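Local structure of esterase A (5GKV) at residues 279-284 with 348-353. The protein probably hydrolyses ester substrates as a serine hydrolase related to penicillin-binding proteins and beta-lactamases. Sequence-based numbering, arbitrary orientation.
Sequences ALAHGG and AFADPT
Ala281 and Ala350 meet methyl to methyl, CB to CB at 4.2 Å, where the last turn of helix 270-281 rests on the end of strand 347-351. Ala350 aims its CB at the helix and also touches Leu280, whose CB lies 4.2 Å from that same methyl. From Ala281 the CB reaches on to the strand backbone, 3.7 Å from Asp351 O. Pro352 takes over beyond the strand: its CG comes within 3.8 Å of Leu280 O, while its CA lies 3.8 Å from Ala281 O. Direct contact is thus van der Waals packing of small groups, and the polar link is a water that donates to Ala281 O (3.1 Å) and to Pro352 O (2.7 Å), tying helix end to strand exit. Past Ala281 the chain turns, and Ala279 O accepts from both His282 N and Gly284 N. The CB of Asp351 points away from the helix, and OD2 is hydrogen-bonded to Tyr383 OH and Thr334 OG1. Phe338 of the adjoining antiparallel strand packs against Leu280, Ala350 and Pro352, while Met277, one turn before Ala281, also touches Ala350. Helix 270-281 therefore packs on one face of the central antiparallel sheet, with Phe349 turned to helix 373-384.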
loop_
_atom_site.group_PDB
_atom_site.type_symbol
_atom_site.label_atom_id
_atom_site.label_comp_id
_atom_site.label_asym_id
_atom_site.label_seq_id
_atom_site.Cartn_x
_atom_site.Cartn_y
_atom_site.Cartn_z
ATOM N N ALA A 279 14.755 -2.986 -1.991
ATOM C CA ALA A 279 15.552 -3.320 -0.817
ATOM C C ALA A 279 15.047 -4.598 -0.156
ATOM O O ALA A 279 15.845 -5.439 0.275
ATOM C CB ALA A 279 15.547 -2.158 0.178
ATOM N N LEU A 280 13.722 -4.765 -0.070
ATOM C CA LEU A 280 13.147 -6.001 0.458
ATOM C C LEU A 280 13.376 -7.196 -0.470
ATOM O O LEU A 280 13.302 -8.344 -0.011
ATOM C CB LEU A 280 11.644 -5.817 0.711
ATOM C CG LEU A 280 11.246 -4.576 1.507
ATOM C CD1 LEU A 280 9.739 -4.595 1.823
ATOM C CD2 LEU A 280 12.063 -4.504 2.801
ATOM N N ALA A 281 13.644 -6.962 -1.755
ATOM C CA ALA A 281 13.981 -8.044 -2.680
ATOM C C ALA A 281 15.468 -8.374 -2.711
ATOM O O ALA A 281 15.854 -9.365 -3.343
ATOM C CB ALA A 281 13.537 -7.696 -4.113
ATOM N N HIS A 282 16.306 -7.570 -2.062
ATOM C CA HIS A 282 17.761 -7.635 -2.176
ATOM C C HIS A 282 18.406 -7.575 -0.790
ATOM O O HIS A 282 19.272 -6.743 -0.501
ATOM C CB HIS A 282 18.261 -6.512 -3.081
ATOM C CG HIS A 282 19.708 -6.622 -3.454
ATOM N ND1 HIS A 282 20.278 -7.801 -3.883
ATOM C CD2 HIS A 282 20.698 -5.697 -3.468
ATOM C CE1 HIS A 282 21.557 -7.597 -4.151
ATOM N NE2 HIS A 282 21.837 -6.330 -3.906
ATOM N N GLY A 283 17.951 -8.452 0.099
ATOM C CA GLY A 283 18.601 -8.625 1.383
ATOM C C GLY A 283 18.411 -7.500 2.370
ATOM O O GLY A 283 19.156 -7.435 3.355
ATOM N N GLY A 284 17.441 -6.610 2.137
ATOM C CA GLY A 284 17.161 -5.513 3.043
ATOM C C GLY A 284 18.021 -4.288 2.843
ATOM O O GLY A 284 17.954 -3.355 3.650
ATOM N N ALA A 348 2.735 -1.990 -5.683
ATOM C CA ALA A 348 4.178 -2.133 -5.547
ATOM C C ALA A 348 4.453 -3.512 -4.966
ATOM O O ALA A 348 3.711 -3.976 -4.093
ATOM C CB ALA A 348 4.776 -1.037 -4.663
ATOM N N PHE A 349 5.498 -4.175 -5.463
ATOM C CA PHE A 349 5.763 -5.536 -5.010
ATOM C C PHE A 349 7.262 -5.791 -4.954
ATOM O O PHE A 349 8.060 -5.118 -5.618
ATOM C CB PHE A 349 5.106 -6.565 -5.937
ATOM C CG PHE A 349 5.793 -6.669 -7.277
ATOM C CD1 PHE A 349 5.527 -5.740 -8.279
ATOM C CD2 PHE A 349 6.743 -7.654 -7.512
ATOM C CE1 PHE A 349 6.188 -5.812 -9.512
ATOM C CE2 PHE A 349 7.409 -7.730 -8.743
ATOM C CZ PHE A 349 7.124 -6.820 -9.736
ATOM N N ALA A 350 7.622 -6.831 -4.196
ATOM C CA ALA A 350 8.982 -7.334 -4.089
ATOM C C ALA A 350 8.981 -8.838 -4.317
ATOM O O ALA A 350 8.055 -9.533 -3.891
ATOM C CB ALA A 350 9.595 -7.036 -2.708
ATOM N N ASP A 351 10.026 -9.339 -4.964
ATOM C CA ASP A 351 10.207 -10.773 -5.185
ATOM C C ASP A 351 11.600 -11.125 -4.682
ATOM O O ASP A 351 12.591 -10.992 -5.413
ATOM C CB ASP A 351 10.019 -11.123 -6.659
ATOM C CG ASP A 351 10.219 -12.597 -6.952
ATOM O OD1 ASP A 351 10.621 -13.374 -6.037
ATOM O OD2 ASP A 351 9.994 -12.973 -8.124
ATOM N N PRO A 352 11.721 -11.557 -3.421
ATOM C CA PRO A 352 13.060 -11.885 -2.900
ATOM C C PRO A 352 13.684 -13.081 -3.586
ATOM O O PRO A 352 14.913 -13.188 -3.591
ATOM C CB PRO A 352 12.810 -12.171 -1.412
ATOM C CG PRO A 352 11.530 -11.473 -1.100
ATOM C CD PRO A 352 10.698 -11.574 -2.367
ATOM N N THR A 353 12.874 -13.981 -4.155
ATOM C CA THR A 353 13.419 -15.181 -4.783
ATOM C C THR A 353 14.167 -14.846 -6.067
ATOM O O THR A 353 15.248 -15.387 -6.322
ATOM C CB THR A 353 12.298 -16.172 -5.070
ATOM O OG1 THR A 353 11.660 -16.532 -3.838
ATOM C CG2 THR A 353 12.839 -17.416 -5.739
HETATM O O HOH W 1 16.559 -11.951 -1.822
#